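Local coordinates for TRNA nucleotidyl transferase-related protein (Thermotoga maritima, PDB 3H38) that probably adds the CCA end to tRNA from CTP and ATP, as the magnesium-dependent nucleotidyltransferase part of a longer class II CCA-adding enzyme, at residues A[37-40]-A[41-45]; A[65-68]-A[69-73]; A[121-124]-A[125-129]; A[312-315]-A[316-319]; A[335-338]-A[339-343]. All blocks are in the same frame, centred on the assembly; numbering follows the deposited sequence.

In the fold
The five local contacts fall into two groups on opposite sides of the chain's centre. Interactions 1, 2 and 3 belong to the nucleotidyltransferase head. Interaction 1 touches both others: Val-37 CG2 lies 3.7 Å from Phe-67 CE1 of interaction 2, and Val-40 CG2 lies 3.8 Å from Arg-129 NH1 of interaction 3. Arg-45 and Arg-129 belong to the nucleotide site, and the side chain of Val-40 is about 5 Å from that of the magnesium-binding Asp-57. Interactions 4 and 5 lie in the helical C-terminal part, away from that site, with the centres of interactions 1 and 4 about 47 Å apart. They meet through a probable hydrogen bond, His-315 NE2 to Leu-339 O at 2.8 Å.

Interaction 1: A[37-40]-A[41-45]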
loop_
_atom_site.group_PDB
_atom_site.type_symbol
_atom_site.label_atom_id
_atom_site.label_comp_id
_atom_site.label_asym_id
_atom_site.label_seq_id
_atom_site.Cartn_x
_atom_site.Cartn_y
_atom_site.Cartn_z
ATOM N N VAL A 37 -9.115 22.552 -22.101
ATOM C CA VAL A 37 -9.394 21.658 -20.976
ATOM C C VAL A 37 -9.271 20.169 -21.345
ATOM O O VAL A 37 -9.716 19.758 -22.413
ATOM C CB VAL A 37 -10.800 21.892 -20.409
ATOM C CG1 VAL A 37 -10.918 21.230 -19.058
ATOM C CG2 VAL A 37 -11.071 23.359 -20.267
ATOM N N TYR A 38 -8.684 19.375 -20.447
ATOM C CA TYR A 38 -8.520 17.933 -20.648
ATOM C C TYR A 38 -8.748 17.084 -19.386
ATOM O O TYR A 38 -8.398 17.473 -18.263
ATOM C CB TYR A 38 -7.098 17.611 -21.102
ATOM C CG TYR A 38 -6.504 18.512 -22.143
ATOM C CD1 TYR A 38 -5.949 19.719 -21.796
ATOM C CD2 TYR A 38 -6.460 18.125 -23.481
ATOM C CE1 TYR A 38 -5.378 20.542 -22.752
ATOM C CE2 TYR A 38 -5.905 18.944 -24.443
ATOM C CZ TYR A 38 -5.362 20.149 -24.076
ATOM O OH TYR A 38 -4.788 20.954 -25.032
ATOM N N VAL A 39 -9.283 15.887 -19.588
ATOM C CA VAL A 39 -9.237 14.872 -18.554
ATOM C C VAL A 39 -8.029 13.982 -18.891
ATOM O O VAL A 39 -7.737 13.741 -20.070
ATOM C CB VAL A 39 -10.568 14.092 -18.458
ATOM C CG1 VAL A 39 -10.757 13.198 -19.666
ATOM C CG2 VAL A 39 -10.632 13.299 -17.157
ATOM N N VAL A 40 -7.284 13.557 -17.871
ATOM C CA VAL A 40 -6.005 12.885 -18.115
ATOM C C VAL A 40 -5.802 11.627 -17.268
ATOM O O VAL A 40 -6.520 11.394 -16.294
ATOM C CB VAL A 40 -4.834 13.830 -17.804
ATOM C CG1 VAL A 40 -4.909 15.062 -18.678
ATOM C CG2 VAL A 40 -4.858 14.232 -16.338
ATOM N N GLY A 41 -4.818 10.820 -17.655
ATOM C CA GLY A 41 -4.285 9.796 -16.773
ATOM C C GLY A 41 -5.064 8.510 -16.628
ATOM O O GLY A 41 -5.470 7.917 -17.626
ATOM N N GLY A 42 -5.245 8.075 -15.379
ATOM C CA GLY A 42 -5.836 6.777 -15.062
ATOM C C GLY A 42 -7.252 6.696 -15.565
ATOM O O GLY A 42 -7.676 5.706 -16.157
ATOM N N PHE A 43 -7.992 7.771 -15.364
ATOM C CA PHE A 43 -9.338 7.819 -15.892
ATOM C C PHE A 43 -9.410 7.476 -17.387
ATOM O O PHE A 43 -10.357 6.844 -17.850
ATOM C CB PHE A 43 -9.983 9.183 -15.676
ATOM C CG PHE A 43 -11.290 9.310 -16.385
ATOM C CD1 PHE A 43 -12.473 8.953 -15.749
ATOM C CD2 PHE A 43 -11.335 9.723 -17.714
ATOM C CE1 PHE A 43 -13.706 9.041 -16.413
ATOM C CE2 PHE A 43 -12.550 9.807 -18.398
ATOM C CZ PHE A 43 -13.745 9.462 -17.744
ATOM N N VAL A 44 -8.434 7.931 -18.154
ATOM C CA VAL A 44 -8.461 7.667 -19.583
ATOM C C VAL A 44 -8.024 6.220 -19.893
ATOM O O VAL A 44 -8.613 5.542 -20.745
ATOM C CB VAL A 44 -7.581 8.689 -20.334
ATOM C CG1 VAL A 44 -7.418 8.289 -21.801
ATOM C CG2 VAL A 44 -8.193 10.074 -20.215
ATOM N N ARG A 45 -6.965 5.776 -19.218
ATOM C CA ARG A 45 -6.553 4.382 -19.220
ATOM C C ARG A 45 -7.759 3.481 -18.919
ATOM O O ARG A 45 -8.102 2.575 -19.698
ATOM C CB ARG A 45 -5.500 4.191 -18.132
ATOM C CG ARG A 45 -4.847 2.803 -18.057
ATOM C CD ARG A 45 -4.125 2.686 -16.696
ATOM N NE ARG A 45 -5.071 2.848 -15.585
ATOM C CZ ARG A 45 -4.798 3.475 -14.439
ATOM N NH1 ARG A 45 -3.586 4.009 -14.220
ATOM N NH2 ARG A 45 -5.744 3.578 -13.513
#
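The ring of Phe-43 meets Val-39 on a slant, neither squarely over a face nor at an edge, and the two side chains cross at about a right angle. Val-39 CG2 makes the closest approach, 3.7 Å from Phe-43 CD2, while Val-39 CG1 sits 4.0 Å from Phe-43 CE2, and both methyls thus rest against the CD2-CE2 bond of the ring. Phe-43 also packs edge-to-face with Phe-23. The other flat group is the guanidinium of Arg-45, which has Gly-42 CA centred over one face, 3.4 Å above its plane; a side chain on Gly-42 would collide with Arg-45 NH2.

Phe-43 reaches back toward the strand because its CG stands anti to the backbone N (chi1 172°). One residue on, Val-44 CG2 adds a second apolar contact, 4.1 Å from Val-39 CG1. Were Phe-43 replaced by an alanine, the methyls of Val-39 would probably lose their aromatic partner and a gap would open between this helix start and Phe-23.

Gly-41, at the N-cap position, has a positive phi (79°), and a CB there would run into Val-40 O. Its own carbonyl accepts the amide of Arg-45, with Gly-41 O 3.1 Å from Arg-45 N. Arg-45 NH1 bonds to Asn-134, another nucleotide-binding residue. A buried strand, a glycine pair and a helix carrying a nucleotide-binding arginine make up the glycine-rich signature of the nucleotidyltransferase fold, here beside the strand that bears the magnesium ligand Asp-57.

Interaction 2: A[65-68]-A[69-73]; sequences LEFA and EYAKR
Glu-69 folds back over the carbonyl of Leu-65 in a regular turn of alpha-helix, the helix 64-72 that packs against the head-domain sheet. Its CB lies near two carbonyls, 3.3 Å from Leu-65 O and 3.5 Å from Glu-66 O. CG and CD then run past Leu-65 O, and the tip brings OE1 to 3.3 Å from Leu-65 O. Both of these oxygens are acceptors, so the approach is not a bond and is probably mildly unfavourable. The unusual first torsion, chi1 -91°, keeps the chain close to the backbone in this way. The other carboxylate oxygen has a long, weak ion pair with Lys-81.

Beneath it the helical ladder is regular. Glu-69 N bonds to Leu-65 O at 2.8 Å, nearly straight at 172°, and Tyr-70 N, Ala-71 N and Lys-72 N repeat the i to i+4 step, the last more bent at 140°. Toward the interior, Phe-67 and Ala-71 both pack on Phe-29 of helix 17-32, whereas Tyr-70 sends its hydroxyl to Glu-32. Across this buried flank Phe-67 CE2 lies 4.4 Å from Ala-71 CB.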
loop_
_atom_site.group_PDB
_atom_site.type_symbol
_atom_site.label_atom_id
_atom_site.label_comp_id
_atom_site.label_asym_id
_atom_site.label_seq_id
_atom_site.Cartn_x
_atom_site.Cartn_y
_atom_site.Cartn_z
ATOM N N LEU A 65 -6.472 28.225 -10.829
ATOM C CA LEU A 65 -7.368 29.003 -9.979
ATOM C C LEU A 65 -8.388 29.832 -10.719
ATOM O O LEU A 65 -9.542 29.753 -10.415
ATOM C CB LEU A 65 -6.603 29.878 -9.013
ATOM C CG LEU A 65 -5.697 29.166 -8.030
ATOM C CD1 LEU A 65 -6.077 29.577 -6.657
ATOM C CD2 LEU A 65 -5.778 27.691 -8.168
ATOM N N GLU A 66 -7.967 30.616 -11.686
ATOM C CA GLU A 66 -8.925 31.287 -12.512
ATOM C C GLU A 66 -10.041 30.366 -12.870
ATOM O O GLU A 66 -11.183 30.725 -12.794
ATOM C CB GLU A 66 -8.335 31.675 -13.839
ATOM C CG GLU A 66 -7.334 32.732 -13.838
ATOM C CD GLU A 66 -7.186 33.313 -15.187
ATOM O OE1 GLU A 66 -6.059 33.477 -15.649
ATOM O OE2 GLU A 66 -8.213 33.609 -15.797
ATOM N N PHE A 67 -9.688 29.191 -13.346
ATOM C CA PHE A 67 -10.643 28.237 -13.902
ATOM C C PHE A 67 -11.537 27.675 -12.802
ATOM O O PHE A 67 -12.749 27.639 -12.935
ATOM C CB PHE A 67 -9.902 27.101 -14.612
ATOM C CG PHE A 67 -10.801 26.155 -15.305
ATOM C CD1 PHE A 67 -11.104 26.329 -16.642
ATOM C CD2 PHE A 67 -11.372 25.097 -14.621
ATOM C CE1 PHE A 67 -11.963 25.461 -17.297
ATOM C CE2 PHE A 67 -12.243 24.202 -15.276
ATOM C CZ PHE A 67 -12.532 24.391 -16.615
ATOM N N ALA A 68 -10.928 27.211 -11.719
ATOM C CA ALA A 68 -11.708 26.716 -10.597
ATOM C C ALA A 68 -12.688 27.793 -10.117
ATOM O O ALA A 68 -13.852 27.503 -9.876
ATOM C CB ALA A 68 -10.792 26.254 -9.474
ATOM N N GLU A 69 -12.229 29.024 -9.986
ATOM C CA GLU A 69 -13.073 30.117 -9.565
ATOM C C GLU A 69 -14.249 30.310 -10.504
ATOM O O GLU A 69 -15.380 30.426 -10.094
ATOM C CB GLU A 69 -12.249 31.397 -9.478
ATOM C CG GLU A 69 -11.640 31.664 -8.115
ATOM C CD GLU A 69 -10.369 32.496 -8.171
ATOM O OE1 GLU A 69 -9.929 32.874 -9.264
ATOM O OE2 GLU A 69 -9.799 32.800 -7.112
ATOM N N TYR A 70 -13.953 30.352 -11.781
ATOM C CA TYR A 70 -14.960 30.481 -12.820
ATOM C C TYR A 70 -15.950 29.334 -12.774
ATOM O O TYR A 70 -17.163 29.552 -12.804
ATOM C CB TYR A 70 -14.301 30.505 -14.194
ATOM C CG TYR A 70 -15.279 30.799 -15.289
ATOM C CD1 TYR A 70 -15.841 32.060 -15.415
ATOM C CD2 TYR A 70 -15.658 29.816 -16.192
ATOM C CE1 TYR A 70 -16.747 32.343 -16.416
ATOM C CE2 TYR A 70 -16.569 30.086 -17.203
ATOM C CZ TYR A 70 -17.109 31.353 -17.308
ATOM O OH TYR A 70 -18.016 31.632 -18.302
ATOM N N ALA A 71 -15.416 28.112 -12.723
ATOM C CA ALA A 71 -16.223 26.905 -12.570
ATOM C C ALA A 71 -17.119 27.002 -11.341
ATOM O O ALA A 71 -18.285 26.602 -11.376
ATOM C CB ALA A 71 -15.325 25.671 -12.461
ATOM N N LYS A 72 -16.576 27.522 -10.248
ATOM C CA LYS A 72 -17.290 27.519 -8.996
ATOM C C LYS A 72 -18.599 28.233 -9.060
ATOM O O LYS A 72 -19.521 27.837 -8.415
ATOM C CB LYS A 72 -16.464 28.108 -7.868
ATOM C CG LYS A 72 -16.981 27.727 -6.502
ATOM C CD LYS A 72 -17.159 28.904 -5.604
ATOM C CE LYS A 72 -17.713 28.470 -4.278
ATOM N NZ LYS A 72 -16.841 28.799 -3.126
ATOM N N ARG A 73 -18.692 29.302 -9.823
ATOM C CA ARG A 73 -19.919 30.052 -9.848
ATOM C C ARG A 73 -21.001 29.499 -10.707
ATOM O O ARG A 73 -22.015 30.132 -10.902
ATOM C CB ARG A 73 -19.693 31.488 -10.228
ATOM C CG ARG A 73 -18.793 31.746 -11.326
ATOM C CD ARG A 73 -19.109 33.082 -11.859
ATOM N NE ARG A 73 -17.916 33.851 -12.120
ATOM C CZ ARG A 73 -17.749 34.633 -13.173
ATOM N NH1 ARG A 73 -18.710 34.757 -14.055
ATOM N NH2 ARG A 73 -16.625 35.294 -13.337
#

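Interaction 3: A[121-124]-A[125-129]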
loop_
_atom_site.group_PDB
_atom_site.type_symbol
_atom_site.label_atom_id
_atom_site.label_comp_id
_atom_site.label_asym_id
_atom_site.label_seq_id
_atom_site.Cartn_x
_atom_site.Cartn_y
_atom_site.Cartn_z
ATOM N N THR A 121 2.615 23.096 -22.293
ATOM C CA THR A 121 1.506 22.692 -23.077
ATOM C C THR A 121 1.120 21.353 -22.509
ATOM O O THR A 121 1.786 20.831 -21.677
ATOM C CB THR A 121 1.976 22.503 -24.474
ATOM O OG1 THR A 121 3.150 21.709 -24.449
ATOM C CG2 THR A 121 2.310 23.812 -25.049
ATOM N N ILE A 122 0.034 20.809 -22.981
ATOM C CA ILE A 122 -0.417 19.526 -22.500
ATOM C C ILE A 122 0.613 18.460 -22.899
ATOM O O ILE A 122 0.801 17.471 -22.201
ATOM C CB ILE A 122 -1.783 19.177 -23.079
ATOM C CG1 ILE A 122 -2.273 17.837 -22.518
ATOM C CG2 ILE A 122 -1.718 19.191 -24.623
ATOM C CD1 ILE A 122 -2.534 17.855 -20.998
ATOM N N LYS A 123 1.301 18.678 -24.010
ATOM C CA LYS A 123 2.252 17.697 -24.450
ATOM C C LYS A 123 3.286 17.412 -23.367
ATOM O O LYS A 123 3.448 16.253 -22.927
ATOM C CB LYS A 123 2.953 18.104 -25.739
ATOM C CG LYS A 123 3.876 16.973 -26.194
ATOM C CD LYS A 123 4.199 16.966 -27.675
ATOM C CE LYS A 123 5.124 15.795 -27.934
ATOM N NZ LYS A 123 5.468 15.764 -29.355
ATOM N N LYS A 124 3.953 18.454 -22.916
ATOM C CA LYS A 124 4.974 18.368 -21.911
ATOM C C LYS A 124 4.455 17.830 -20.606
ATOM O O LYS A 124 5.144 17.149 -19.905
ATOM C CB LYS A 124 5.596 19.724 -21.702
ATOM C CG LYS A 124 6.983 19.802 -22.111
ATOM C CD LYS A 124 7.147 20.503 -23.398
ATOM C CE LYS A 124 8.590 20.665 -23.775
ATOM N NZ LYS A 124 8.960 19.704 -24.782
ATOM N N ASP A 125 3.246 18.186 -20.271
ATOM C CA ASP A 125 2.638 17.698 -19.037
ATOM C C ASP A 125 2.375 16.191 -19.100
ATOM O O ASP A 125 2.289 15.528 -18.070
ATOM C CB ASP A 125 1.331 18.414 -18.734
ATOM C CG ASP A 125 0.654 17.880 -17.480
ATOM O OD1 ASP A 125 1.087 18.195 -16.345
ATOM O OD2 ASP A 125 -0.326 17.141 -17.633
ATOM N N LEU A 126 2.227 15.658 -20.307
ATOM C CA LEU A 126 1.971 14.222 -20.477
ATOM C C LEU A 126 3.321 13.497 -20.556
ATOM O O LEU A 126 3.510 12.411 -20.003
ATOM C CB LEU A 126 1.182 13.974 -21.769
ATOM C CG LEU A 126 -0.331 13.711 -21.797
ATOM C CD1 LEU A 126 -1.128 14.254 -20.574
ATOM C CD2 LEU A 126 -0.925 14.176 -23.117
ATOM N N TYR A 127 4.258 14.147 -21.238
ATOM C CA TYR A 127 5.578 13.618 -21.478
ATOM C C TYR A 127 6.344 13.345 -20.199
ATOM O O TYR A 127 7.329 12.621 -20.236
ATOM C CB TYR A 127 6.394 14.581 -22.329
ATOM C CG TYR A 127 7.185 13.874 -23.395
ATOM C CD1 TYR A 127 7.826 12.656 -23.135
ATOM C CD2 TYR A 127 7.314 14.430 -24.655
ATOM C CE1 TYR A 127 8.557 12.014 -24.131
ATOM C CE2 TYR A 127 8.026 13.803 -25.656
ATOM C CZ TYR A 127 8.640 12.599 -25.397
ATOM O OH TYR A 127 9.356 12.016 -26.414
ATOM N N ARG A 128 5.912 13.949 -19.088
ATOM C CA ARG A 128 6.620 13.834 -17.819
ATOM C C ARG A 128 6.042 12.722 -16.949
ATOM O O ARG A 128 6.545 12.475 -15.858
ATOM C CB ARG A 128 6.457 15.112 -17.018
ATOM C CG ARG A 128 5.112 15.128 -16.289
ATOM C CD ARG A 128 4.850 16.447 -15.595
ATOM N NE ARG A 128 3.425 16.692 -15.391
ATOM C CZ ARG A 128 2.710 16.213 -14.378
ATOM N NH1 ARG A 128 1.427 16.517 -14.269
ATOM N NH2 ARG A 128 3.278 15.450 -13.464
ATOM N N ARG A 129 4.967 12.085 -17.409
ATOM C CA ARG A 129 4.313 11.031 -16.640
ATOM C C ARG A 129 4.975 9.661 -16.861
ATOM O O ARG A 129 5.797 9.494 -17.765
ATOM C CB ARG A 129 2.831 10.993 -16.966
ATOM C CG ARG A 129 2.109 12.257 -16.540
ATOM C CD ARG A 129 0.785 12.411 -17.252
ATOM N NE ARG A 129 0.172 13.665 -16.855
ATOM C CZ ARG A 129 -0.768 13.772 -15.925
ATOM N NH1 ARG A 129 -1.244 14.983 -15.606
ATOM N NH2 ARG A 129 -1.230 12.674 -15.317
#
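Ile-122 crosses both Asp-125 and Leu-126 obliquely, its CD1 lying 3.9 Å from Leu-126 CD1 and 4.1 Å from Asp-125 OD2. On the outer flank Lys-123 runs beside Tyr-127, pointing the same way, with the aliphatic CE near the ring.

Asp-125, its CG anti to the backbone N (chi1 178°), is turned toward two arginines that hold it differently. Arg-128 comes side-on and spends two of its nitrogens on one oxygen: NE at 2.9 Å and NH1, in a salt bridge, at 2.7 Å from Asp-125 OD1, reached from the same face of the carboxylate. Arg-129 makes a salt bridge from NH1 to the syn side of Asp-125 OD2, 3.1 Å away, and puts NE 3.1 Å from the backbone Asp-125 O. The backbone N of Arg-104 also bonds to OD1, and Arg-128 NH2 has a further salt bridge to Glu-106.

An alanine in place of Asp-125 would probably leave Arg-129 with just the backbone bond of its NE, and Arg-128 leaning on Glu-106. Both arginines follow the short helix that starts at Ile-122. Arg-128 lies near Arg-177, and the salt-bridge network of Asp-125, Arg-128 and Arg-129 positions the ATP-binding Arg-129 in the head domain.

Interaction 4: A[312-315]-A[316-319]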
loop_
_atom_site.group_PDB
_atom_site.type_symbol
_atom_site.label_atom_id
_atom_site.label_comp_id
_atom_site.label_asym_id
_atom_site.label_seq_id
_atom_site.Cartn_x
_atom_site.Cartn_y
_atom_site.Cartn_z
ATOM N N GLU A 312 10.444 -6.502 18.199
ATOM C CA GLU A 312 9.305 -7.396 17.938
ATOM C C GLU A 312 9.637 -8.453 16.905
ATOM O O GLU A 312 9.230 -9.614 17.028
ATOM C CB GLU A 312 8.092 -6.608 17.461
ATOM C CG GLU A 312 7.616 -5.552 18.452
ATOM C CD GLU A 312 7.076 -4.295 17.773
ATOM O OE1 GLU A 312 7.451 -3.187 18.212
ATOM O OE2 GLU A 312 6.292 -4.411 16.802
ATOM N N ILE A 313 10.373 -8.035 15.882
ATOM C CA ILE A 313 10.888 -8.950 14.880
ATOM C C ILE A 313 11.767 -9.983 15.562
ATOM O O ILE A 313 11.620 -11.185 15.346
ATOM C CB ILE A 313 11.691 -8.186 13.804
ATOM C CG1 ILE A 313 10.724 -7.403 12.907
ATOM C CG2 ILE A 313 12.572 -9.132 12.998
ATOM C CD1 ILE A 313 11.388 -6.605 11.775
ATOM N N ARG A 314 12.662 -9.499 16.413
ATOM C CA ARG A 314 13.622 -10.347 17.090
ATOM C C ARG A 314 12.932 -11.336 18.005
ATOM O O ARG A 314 13.360 -12.481 18.119
ATOM C CB ARG A 314 14.646 -9.502 17.845
ATOM C CG ARG A 314 15.626 -8.858 16.892
ATOM C CD ARG A 314 16.703 -8.069 17.592
ATOM N NE ARG A 314 17.804 -7.801 16.669
ATOM C CZ ARG A 314 18.672 -6.807 16.814
ATOM N NH1 ARG A 314 19.644 -6.635 15.926
ATOM N NH2 ARG A 314 18.567 -5.987 17.850
ATOM N N HIS A 315 11.849 -10.908 18.639
ATOM C CA HIS A 315 11.070 -11.831 19.449
ATOM C C HIS A 315 10.612 -13.009 18.585
ATOM O O HIS A 315 10.758 -14.159 18.976
ATOM C CB HIS A 315 9.884 -11.117 20.107
ATOM C CG HIS A 315 9.007 -12.019 20.929
ATOM N ND1 HIS A 315 9.501 -12.825 21.943
ATOM C CD2 HIS A 315 7.671 -12.235 20.908
ATOM C CE1 HIS A 315 8.511 -13.496 22.493
ATOM N NE2 HIS A 315 7.384 -13.154 21.890
ATOM N N VAL A 316 10.096 -12.724 17.390
ATOM C CA VAL A 316 9.582 -13.788 16.527
ATOM C C VAL A 316 10.722 -14.632 15.969
ATOM O O VAL A 316 10.690 -15.859 16.044
ATOM C CB VAL A 316 8.659 -13.232 15.390
ATOM C CG1 VAL A 316 8.232 -14.324 14.406
ATOM C CG2 VAL A 316 7.434 -12.580 15.990
ATOM N N GLU A 317 11.752 -13.986 15.436
ATOM C CA GLU A 317 12.845 -14.757 14.855
ATOM C C GLU A 317 13.497 -15.651 15.894
ATOM O O GLU A 317 13.985 -16.725 15.566
ATOM C CB GLU A 317 13.877 -13.872 14.152
ATOM C CG GLU A 317 14.628 -12.924 15.064
ATOM C CD GLU A 317 15.452 -11.901 14.293
ATOM O OE1 GLU A 317 14.886 -11.182 13.426
ATOM O OE2 GLU A 317 16.673 -11.817 14.563
ATOM N N LYS A 318 13.494 -15.222 17.152
ATOM C CA LYS A 318 14.153 -16.001 18.200
ATOM C C LYS A 318 13.244 -17.085 18.763
ATOM O O LYS A 318 13.699 -18.194 19.028
ATOM C CB LYS A 318 14.681 -15.097 19.319
ATOM C CG LYS A 318 15.899 -14.274 18.911
ATOM C CD LYS A 318 16.327 -13.320 20.018
ATOM C CE LYS A 318 17.549 -12.514 19.610
ATOM N NZ LYS A 318 18.751 -13.370 19.375
ATOM N N SER A 319 11.959 -16.776 18.919
ATOM C CA SER A 319 11.011 -17.733 19.500
ATOM C C SER A 319 10.339 -18.642 18.465
ATOM O O SER A 319 9.594 -19.564 18.822
ATOM C CB SER A 319 9.938 -17.007 20.315
ATOM O OG SER A 319 8.923 -16.503 19.474
#
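Ser-319 and His-315 form one tight spot of this helical turn. The carbonyl of His-315 takes two bonds from one residue, Ser-319 N at 2.9 Å and Ser-319 OG at 3.0 Å from His-315 O, arriving from opposite faces of the carbonyl plane. The hydroxyl reaches it because OG stands between the backbone N and the carbonyl carbon (chi1 81°). The same OG lies over the centre of one face of the His-315 ring, 4.3 Å above its plane, while His-315 NE2 is engaged by Leu-339 O.

Glu-317 packs just as closely. CG likewise stands between the backbone N and the carbonyl carbon (chi1 65°), which presses it to 3.3 Å from Arg-314 O and brings OE1 to 3.1 Å from Ile-313 CG2. That oxygen is satisfied by the backbone N of Phe-290.

The pairing of Arg-314 with Glu-317 is looser. The two run alongside, but the guanidinium and carboxylate planes are 81° apart and Arg-314 NE stays 4.7 Å from Glu-317 OE2, so the charges attract at most from a distance. Arg-314 NH1 bonds to the carbonyl of Tyr-291, and its NH2 forms a salt bridge with Asp-293. The base of Lys-318 is packed against Arg-314 O, with CG 3.2 Å away; its outer end leads to the exposed side.

The i to i+4 backbone bonds are those of an alpha-helix, and the serine bond back to the preceding turn is a familiar helical feature. Here it belongs to helix 309-328 of the C-terminal part, which packs through Val-316 and Ser-319 on helix 345-352.

Interaction 5: A[335-338]-A[339-343]; sequences FVYP and LVKGV
A single short helical turn, residues 337-340, lies between helix 309-328 and helix 345-352 of the C-terminal part, and a tyrosine-lysine pair spans it. CB of Lys-341 stands over one face of the Tyr-337 ring, and CG and CD pass the rim at its hydroxyl end: CG is 3.9 Å from Tyr-337 CE2 and 4.0 Å from Tyr-337 OH, and CD is 4.0 Å from Tyr-337 CE2. The two chains cross at a slant, and the fully extended lysine then carries its ammonium group away. With its CG anti to the backbone N (chi1 -171°), Tyr-337 brings the hydroxyl end of its ring, CE2, CZ and OH, to the lysine.

The backbone turn is held by bonds three residues apart. Val-340 N gives a bond to Tyr-337 O at 3.0 Å, bent to 142° and coming from above the carbonyl plane, while Leu-339 N to Val-336 O is weak at 3.3 Å. Lys-341 N also comes near Tyr-337 O, but at a poor angle for bonding. Val-340 CG2 rests 3.7 Å from both Val-336 O and Tyr-337 O.

Around the turn, Tyr-337 packs on helix 392-407, Leu-339 on helix 309-328, and Val-340 on helices 345-352 and 357-371.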
loop_
_atom_site.group_PDB
_atom_site.type_symbol
_atom_site.label_atom_id
_atom_site.label_comp_id
_atom_site.label_asym_id
_atom_site.label_seq_id
_atom_site.Cartn_x
_atom_site.Cartn_y
_atom_site.Cartn_z
ATOM N N PHE A 335 1.096 -22.803 27.092
ATOM C CA PHE A 335 2.526 -22.787 26.778
ATOM C C PHE A 335 2.959 -21.821 25.678
ATOM O O PHE A 335 4.138 -21.446 25.612
ATOM C CB PHE A 335 2.997 -24.180 26.416
ATOM C CG PHE A 335 3.206 -25.051 27.594
ATOM C CD1 PHE A 335 2.135 -25.701 28.186
ATOM C CD2 PHE A 335 4.470 -25.220 28.121
ATOM C CE1 PHE A 335 2.322 -26.516 29.285
ATOM C CE2 PHE A 335 4.666 -26.030 29.219
ATOM C CZ PHE A 335 3.589 -26.682 29.802
ATOM N N VAL A 336 2.015 -21.441 24.818
ATOM C CA VAL A 336 2.290 -20.468 23.771
ATOM C C VAL A 336 1.781 -19.083 24.177
ATOM O O VAL A 336 1.859 -18.121 23.408
ATOM C CB VAL A 336 1.659 -20.885 22.417
ATOM C CG1 VAL A 336 1.950 -22.360 22.114
ATOM C CG2 VAL A 336 0.168 -20.620 22.421
ATOM N N TYR A 337 1.250 -18.984 25.391
ATOM C CA TYR A 337 0.778 -17.695 25.866
ATOM C C TYR A 337 1.916 -16.701 25.830
ATOM O O TYR A 337 1.797 -15.656 25.203
ATOM C CB TYR A 337 0.228 -17.787 27.285
ATOM C CG TYR A 337 -0.481 -16.532 27.750
ATOM C CD1 TYR A 337 -1.649 -16.110 27.128
ATOM C CD2 TYR A 337 0.007 -15.776 28.819
ATOM C CE1 TYR A 337 -2.311 -14.962 27.541
ATOM C CE2 TYR A 337 -0.655 -14.620 29.244
ATOM C CZ TYR A 337 -1.818 -14.220 28.595
ATOM O OH TYR A 337 -2.500 -13.088 28.990
ATOM N N PRO A 338 3.038 -17.034 26.483
ATOM C CA PRO A 338 4.086 -16.028 26.682
ATOM C C PRO A 338 4.666 -15.509 25.368
ATOM O O PRO A 338 5.318 -14.470 25.364
ATOM C CB PRO A 338 5.171 -16.790 27.470
ATOM C CG PRO A 338 4.536 -18.083 27.910
ATOM C CD PRO A 338 3.484 -18.378 26.893
ATOM N N LEU A 339 4.439 -16.228 24.274
ATOM C CA LEU A 339 5.015 -15.849 22.986
ATOM C C LEU A 339 4.191 -14.781 22.270
ATOM O O LEU A 339 4.740 -13.947 21.532
ATOM C CB LEU A 339 5.187 -17.076 22.084
ATOM C CG LEU A 339 6.222 -18.115 22.518
ATOM C CD1 LEU A 339 6.389 -19.177 21.439
ATOM C CD2 LEU A 339 7.541 -17.425 22.799
ATOM N N VAL A 340 2.879 -14.806 22.493
ATOM C CA VAL A 340 1.962 -13.893 21.810
ATOM C C VAL A 340 1.208 -12.979 22.766
ATOM O O VAL A 340 0.281 -12.281 22.347
ATOM C CB VAL A 340 0.892 -14.675 21.055
ATOM C CG1 VAL A 340 1.534 -15.776 20.195
ATOM C CG2 VAL A 340 -0.090 -15.270 22.057
ATOM N N LYS A 341 1.608 -12.986 24.037
ATOM C CA LYS A 341 0.796 -12.418 25.118
ATOM C C LYS A 341 0.049 -11.120 24.781
ATOM O O LYS A 341 -1.192 -11.082 24.814
ATOM C CB LYS A 341 1.608 -12.250 26.404
ATOM C CG LYS A 341 0.834 -11.506 27.491
ATOM C CD LYS A 341 1.642 -11.350 28.768
ATOM C CE LYS A 341 0.874 -10.543 29.804
ATOM N NZ LYS A 341 1.671 -10.371 31.050
ATOM N N GLY A 342 0.791 -10.061 24.471
ATOM C CA GLY A 342 0.155 -8.798 24.118
ATOM C C GLY A 342 0.898 -8.166 22.959
ATOM O O GLY A 342 1.496 -7.106 23.080
ATOM N N VAL A 343 0.868 -8.840 21.823
ATOM C CA VAL A 343 1.720 -8.464 20.717
ATOM C C VAL A 343 0.918 -7.807 19.614
ATOM O O VAL A 343 -0.313 -7.940 19.543
ATOM C CB VAL A 343 2.453 -9.701 20.143
ATOM C CG1 VAL A 343 3.343 -10.346 21.206
ATOM C CG2 VAL A 343 1.437 -10.716 19.591
#